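Local coordinates for conserved domain protein (Streptococcus pneumoniae, PDB 2I7R) that is of unknown function but belongs to the glyoxalase/bleomycin resistance protein/dioxygenase superfamily and forms a two-chain assembly, at residues Phe61-Val74 with Leu103-Met117. Sequence-based numbering, arbitrary orientation.
Sequences FQSGIIIHIEVEDV and LVQGPAGLVLDFYRM
His68 and Asp113 stand side by side on one face of the sheet, a bridged pair of the parallel strands 65-70 and 111-116, the first and last strands of a βαβββ module of the glyoxalase superfamily. Asp113 CG lies anti to the backbone N (chi1 175°), and His68 ND1 donates to the anti lone pair of Asp113 OD2 across 2.7 Å. The oxygen lies near the imidazole plane, yet ring and carboxylate planes stand 83° apart. Asp113 OD1 is engaged by the backbone N of Leu102 and His68 NE2 by Asp10 of the second subunit, so this buried pair is held from both ends. His68 also turns a ring edge to the face of Tyr115 in a T-shaped pair, centroids 5.9 Å apart. Tyr115 CG sits between its own backbone N and carbonyl carbon (chi1 81°), which brings the ring back over the neighbouring strand, where Glu70 CB makes an off-centre CH-pi contact 4.3 Å from the ring centroid. The polar ends of Glu70 and Tyr115 both reach Asn7 of the second subunit, whose strand continues the sheet beyond 65-70. On the other sheet face, Ile69 CD1 lies 4.0 Å from both Leu112 CD2 and Phe114 CE1. Just past the strand end, Val71 CG1 meets the edge of the Phe114 ring. Near the ladder's start, Leu110 CD2 packs against Ile65 CD1 and, in an off-centre CH-pi contact, the Phe61 ring. There, one water accepts from Ile65 N and donates to Gly109 O, and a second links that carbonyl to Ser63 OG, 2.5 Å from the water oxygen.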
loop_
_atom_site.group_PDB
_atom_site.type_symbol
_atom_site.label_atom_id
_atom_site.label_comp_id
_atom_site.label_asym_id
_atom_site.label_seq_id
_atom_site.Cartn_x
_atom_site.Cartn_y
_atom_site.Cartn_z
ATOM N N PHE A 61 11.627 4.007 1.707
ATOM C CA PHE A 61 11.026 3.389 0.560
ATOM C C PHE A 61 11.940 3.641 -0.607
ATOM O O PHE A 61 12.433 4.737 -0.761
ATOM C CB PHE A 61 9.639 3.990 0.258
ATOM C CG PHE A 61 8.988 3.367 -0.952
ATOM C CD1 PHE A 61 8.478 2.067 -0.887
ATOM C CD2 PHE A 61 8.943 4.043 -2.163
ATOM C CE1 PHE A 61 7.881 1.473 -2.006
ATOM C CE2 PHE A 61 8.363 3.439 -3.309
ATOM C CZ PHE A 61 7.836 2.163 -3.233
ATOM N N GLN A 62 12.155 2.614 -1.404
ATOM C CA GLN A 62 12.878 2.721 -2.651
ATOM C C GLN A 62 11.933 2.546 -3.848
ATOM O O GLN A 62 11.571 3.514 -4.518
ATOM C CB GLN A 62 14.057 1.736 -2.649
ATOM C CG GLN A 62 15.198 2.253 -1.700
ATOM C CD GLN A 62 16.340 1.272 -1.505
ATOM O OE1 GLN A 62 16.756 0.583 -2.448
ATOM N NE2 GLN A 62 16.871 1.211 -0.262
ATOM N N SER A 63 11.507 1.323 -4.117
ATOM C CA SER A 63 10.650 1.092 -5.280
ATOM C C SER A 63 9.800 -0.146 -5.025
ATOM O O SER A 63 9.820 -0.682 -3.936
ATOM C CB SER A 63 11.501 0.954 -6.577
ATOM O OG SER A 63 10.719 1.170 -7.766
ATOM N N GLY A 64 9.041 -0.576 -6.027
ATOM C CA GLY A 64 8.414 -1.885 -5.963
ATOM C C GLY A 64 6.961 -1.932 -5.569
ATOM O O GLY A 64 6.468 -2.972 -5.206
ATOM N N ILE A 65 6.245 -0.818 -5.652
ATOM C CA ILE A 65 4.801 -0.903 -5.451
ATOM C C ILE A 65 4.039 -0.091 -6.484
ATOM O O ILE A 65 4.588 0.814 -7.111
ATOM C CB ILE A 65 4.352 -0.483 -4.009
ATOM C CG1 ILE A 65 4.273 1.050 -3.889
ATOM C CG2 ILE A 65 5.240 -1.227 -2.911
ATOM C CD1 ILE A 65 3.825 1.590 -2.495
ATOM N N ILE A 66 2.780 -0.459 -6.668
ATOM C CA ILE A 66 1.826 0.345 -7.436
ATOM C C ILE A 66 0.602 0.545 -6.543
ATOM O O ILE A 66 0.053 -0.404 -5.988
ATOM C CB ILE A 66 1.443 -0.347 -8.789
ATOM C CG1 ILE A 66 2.709 -0.485 -9.677
ATOM C CG2 ILE A 66 0.347 0.417 -9.509
ATOM C CD1 ILE A 66 2.525 -1.265 -10.962
ATOM N N ILE A 67 0.223 1.808 -6.397
ATOM C CA ILE A 67 -0.920 2.230 -5.600
ATOM C C ILE A 67 -2.019 2.515 -6.610
ATOM O O ILE A 67 -1.908 3.494 -7.376
ATOM C CB ILE A 67 -0.575 3.538 -4.836
ATOM C CG1 ILE A 67 0.387 3.277 -3.645
ATOM C CG2 ILE A 67 -1.809 4.260 -4.429
ATOM C CD1 ILE A 67 1.054 4.589 -3.195
ATOM N N HIS A 68 -3.049 1.665 -6.635
ATOM C CA HIS A 68 -4.161 1.805 -7.594
ATOM C C HIS A 68 -5.299 2.585 -6.979
ATOM O O HIS A 68 -5.787 2.243 -5.896
ATOM C CB HIS A 68 -4.710 0.455 -8.074
ATOM C CG HIS A 68 -3.693 -0.441 -8.719
ATOM N ND1 HIS A 68 -3.556 -0.555 -10.086
ATOM C CD2 HIS A 68 -2.792 -1.293 -8.182
ATOM C CE1 HIS A 68 -2.575 -1.398 -10.362
ATOM N NE2 HIS A 68 -2.116 -1.885 -9.222
ATOM N N ILE A 69 -5.753 3.604 -7.704
ATOM C CA ILE A 69 -6.837 4.456 -7.254
ATOM C C ILE A 69 -7.979 4.387 -8.252
ATOM O O ILE A 69 -7.827 4.786 -9.435
ATOM C CB ILE A 69 -6.381 5.922 -7.043
ATOM C CG1 ILE A 69 -5.212 5.957 -6.044
ATOM C CG2 ILE A 69 -7.587 6.835 -6.562
ATOM C CD1 ILE A 69 -4.446 7.259 -6.002
ATOM N N GLU A 70 -9.109 3.844 -7.805
ATOM C CA GLU A 70 -10.271 3.792 -8.671
ATOM C C GLU A 70 -10.937 5.181 -8.798
ATOM O O GLU A 70 -11.228 5.851 -7.804
ATOM C CB GLU A 70 -11.275 2.745 -8.209
ATOM C CG GLU A 70 -12.190 2.295 -9.358
ATOM C CD GLU A 70 -13.044 1.088 -9.014
ATOM O OE1 GLU A 70 -13.029 0.642 -7.838
ATOM O OE2 GLU A 70 -13.732 0.599 -9.937
ATOM N N VAL A 71 -11.131 5.612 -10.039
ATOM C CA VAL A 71 -11.662 6.948 -10.323
ATOM C C VAL A 71 -12.846 6.841 -11.305
ATOM O O VAL A 71 -13.000 5.807 -11.965
ATOM C CB VAL A 71 -10.575 7.879 -10.939
ATOM C CG1 VAL A 71 -9.484 8.159 -9.942
ATOM C CG2 VAL A 71 -10.006 7.285 -12.252
ATOM N N GLU A 72 -13.649 7.903 -11.403
ATOM C CA GLU A 72 -14.750 7.935 -12.370
ATOM C C GLU A 72 -14.296 8.249 -13.800
ATOM O O GLU A 72 -14.834 7.701 -14.757
ATOM C CB GLU A 72 -15.850 8.918 -11.919
ATOM C CG GLU A 72 -16.716 8.420 -10.703
ATOM C CD GLU A 72 -18.123 7.866 -11.088
ATOM O OE1 GLU A 72 -18.561 7.994 -12.264
ATOM O OE2 GLU A 72 -18.813 7.314 -10.188
ATOM N N ASP A 73 -13.291 9.113 -13.942
ATOM C CA ASP A 73 -12.845 9.550 -15.270
ATOM C C ASP A 73 -11.321 9.535 -15.365
ATOM O O ASP A 73 -10.657 10.445 -14.854
ATOM C CB ASP A 73 -13.417 10.957 -15.589
ATOM C CG ASP A 73 -13.329 11.330 -17.080
ATOM O OD1 ASP A 73 -12.480 10.805 -17.817
ATOM O OD2 ASP A 73 -14.119 12.195 -17.518
ATOM N N VAL A 74 -10.788 8.510 -16.043
ATOM C CA VAL A 74 -9.361 8.309 -16.200
ATOM C C VAL A 74 -8.728 9.353 -17.114
ATOM O O VAL A 74 -7.635 9.882 -16.835
ATOM C CB VAL A 74 -9.036 6.867 -16.690
ATOM C CG1 VAL A 74 -7.547 6.680 -16.980
ATOM C CG2 VAL A 74 -9.498 5.853 -15.655
ATOM N N LEU A 103 -0.961 4.966 -15.690
ATOM C CA LEU A 103 0.141 4.784 -14.758
ATOM C C LEU A 103 1.036 6.002 -14.720
ATOM O O LEU A 103 1.517 6.445 -15.766
ATOM C CB LEU A 103 0.948 3.560 -15.165
ATOM C CG LEU A 103 0.251 2.481 -14.351
ATOM C CD1 LEU A 103 -0.371 1.428 -15.229
ATOM C CD2 LEU A 103 1.158 1.931 -13.224
ATOM N N VAL A 104 1.241 6.551 -13.522
ATOM C CA VAL A 104 2.026 7.788 -13.395
ATOM C C VAL A 104 3.159 7.643 -12.381
ATOM O O VAL A 104 3.045 6.883 -11.434
ATOM C CB VAL A 104 1.130 9.042 -13.091
ATOM C CG1 VAL A 104 -0.171 8.943 -13.860
ATOM C CG2 VAL A 104 0.832 9.170 -11.639
ATOM N N GLN A 105 4.262 8.349 -12.615
ATOM C CA GLN A 105 5.388 8.291 -11.713
ATOM C C GLN A 105 5.045 9.195 -10.561
ATOM O O GLN A 105 4.797 10.386 -10.776
ATOM C CB GLN A 105 6.677 8.775 -12.394
ATOM C CG GLN A 105 7.945 8.614 -11.535
ATOM C CD GLN A 105 8.157 7.159 -11.097
ATOM O OE1 GLN A 105 8.416 6.258 -11.913
ATOM N NE2 GLN A 105 8.022 6.924 -9.805
ATOM N N GLY A 106 4.986 8.651 -9.350
ATOM C CA GLY A 106 4.777 9.522 -8.172
ATOM C C GLY A 106 6.123 9.885 -7.564
ATOM O O GLY A 106 7.168 9.411 -8.063
ATOM N N PRO A 107 6.133 10.730 -6.492
ATOM C CA PRO A 107 7.436 11.099 -5.879
ATOM C C PRO A 107 8.053 9.939 -5.127
ATOM O O PRO A 107 7.329 9.005 -4.764
ATOM C CB PRO A 107 7.054 12.216 -4.907
ATOM C CG PRO A 107 5.646 11.876 -4.492
ATOM C CD PRO A 107 5.004 11.374 -5.790
ATOM N N ALA A 108 9.376 9.973 -4.896
ATOM C CA ALA A 108 10.034 8.999 -3.999
ATOM C C ALA A 108 9.951 7.556 -4.445
ATOM O O ALA A 108 9.922 6.636 -3.606
ATOM C CB ALA A 108 9.517 9.126 -2.554
ATOM N N GLY A 109 9.939 7.333 -5.761
ATOM C CA GLY A 109 9.861 5.966 -6.277
ATOM C C GLY A 109 8.425 5.442 -6.392
ATOM O O GLY A 109 8.229 4.356 -6.950
ATOM N N LEU A 110 7.420 6.180 -5.887
ATOM C CA LEU A 110 6.026 5.651 -5.909
ATOM C C LEU A 110 5.510 5.690 -7.324
ATOM O O LEU A 110 5.880 6.595 -8.064
ATOM C CB LEU A 110 5.056 6.450 -5.048
ATOM C CG LEU A 110 5.432 6.500 -3.566
ATOM C CD1 LEU A 110 4.780 7.658 -2.898
ATOM C CD2 LEU A 110 5.110 5.190 -2.940
ATOM N N VAL A 111 4.663 4.719 -7.655
ATOM C CA VAL A 111 3.961 4.620 -8.934
ATOM C C VAL A 111 2.454 4.535 -8.630
ATOM O O VAL A 111 2.005 3.781 -7.754
ATOM C CB VAL A 111 4.404 3.349 -9.757
ATOM C CG1 VAL A 111 3.537 3.170 -11.036
ATOM C CG2 VAL A 111 5.968 3.341 -10.079
ATOM N N LEU A 112 1.680 5.322 -9.346
ATOM C CA LEU A 112 0.246 5.392 -9.076
ATOM C C LEU A 112 -0.489 4.959 -10.329
ATOM O O LEU A 112 -0.048 5.260 -11.449
ATOM C CB LEU A 112 -0.192 6.799 -8.627
ATOM C CG LEU A 112 0.239 7.159 -7.179
ATOM C CD1 LEU A 112 1.687 7.594 -7.140
ATOM C CD2 LEU A 112 -0.655 8.263 -6.562
ATOM N N ASP A 113 -1.594 4.246 -10.127
ATOM C CA ASP A 113 -2.504 3.908 -11.225
ATOM C C ASP A 113 -3.861 4.520 -10.936
ATOM O O ASP A 113 -4.461 4.239 -9.905
ATOM C CB ASP A 113 -2.611 2.384 -11.367
ATOM C CG ASP A 113 -3.627 1.943 -12.414
ATOM O OD1 ASP A 113 -3.829 2.668 -13.399
ATOM O OD2 ASP A 113 -4.216 0.866 -12.247
ATOM N N PHE A 114 -4.311 5.404 -11.823
ATOM C CA PHE A 114 -5.693 5.872 -11.815
ATOM C C PHE A 114 -6.484 5.001 -12.815
ATOM O O PHE A 114 -6.199 5.017 -14.011
ATOM C CB PHE A 114 -5.753 7.359 -12.179
ATOM C CG PHE A 114 -4.980 8.249 -11.228
ATOM C CD1 PHE A 114 -5.604 8.802 -10.117
ATOM C CD2 PHE A 114 -3.629 8.515 -11.437
ATOM C CE1 PHE A 114 -4.897 9.641 -9.238
ATOM C CE2 PHE A 114 -2.904 9.352 -10.564
ATOM C CZ PHE A 114 -3.529 9.910 -9.462
ATOM N N TYR A 115 -7.455 4.234 -12.315
ATOM C CA TYR A 115 -8.131 3.240 -13.139
ATOM C C TYR A 115 -9.660 3.217 -12.927
ATOM O O TYR A 115 -10.159 3.730 -11.945
ATOM C CB TYR A 115 -7.521 1.822 -12.926
ATOM C CG TYR A 115 -8.026 1.108 -11.674
ATOM C CD1 TYR A 115 -8.935 0.055 -11.757
ATOM C CD2 TYR A 115 -7.605 1.519 -10.408
ATOM C CE1 TYR A 115 -9.405 -0.580 -10.595
ATOM C CE2 TYR A 115 -8.044 0.896 -9.269
ATOM C CZ TYR A 115 -8.945 -0.153 -9.363
ATOM O OH TYR A 115 -9.379 -0.725 -8.197
ATOM N N ARG A 116 -10.370 2.633 -13.889
ATOM C CA ARG A 116 -11.802 2.348 -13.756
ATOM C C ARG A 116 -12.152 1.051 -14.453
ATOM O O ARG A 116 -11.475 0.628 -15.356
ATOM C CB ARG A 116 -12.715 3.515 -14.238
ATOM C CG ARG A 116 -12.335 4.135 -15.542
ATOM C CD ARG A 116 -13.484 5.060 -16.122
ATOM N NE ARG A 116 -14.539 4.199 -16.574
ATOM C CZ ARG A 116 -14.528 3.503 -17.714
ATOM N NH1 ARG A 116 -13.558 3.632 -18.606
ATOM N NH2 ARG A 116 -15.531 2.671 -17.961
HETATM N N MSE A 117 -13.219 0.418 -14.018
HETATM C CA MSE A 117 -13.602 -0.882 -14.566
HETATM C C MSE A 117 -14.985 -0.882 -15.275
HETATM O O MSE A 117 -15.772 0.013 -15.032
HETATM C CB MSE A 117 -13.533 -1.917 -13.445
HETATM C CG MSE A 117 -12.122 -2.049 -12.864
HETATM SE SE MSE A 117 -11.966 -3.429 -11.478
HETATM C CE MSE A 117 -12.750 -2.443 -9.980
HETATM O O HOH W 1 10.089 3.453 -8.501
HETATM O O HOH W 2 6.829 1.966 -6.543
#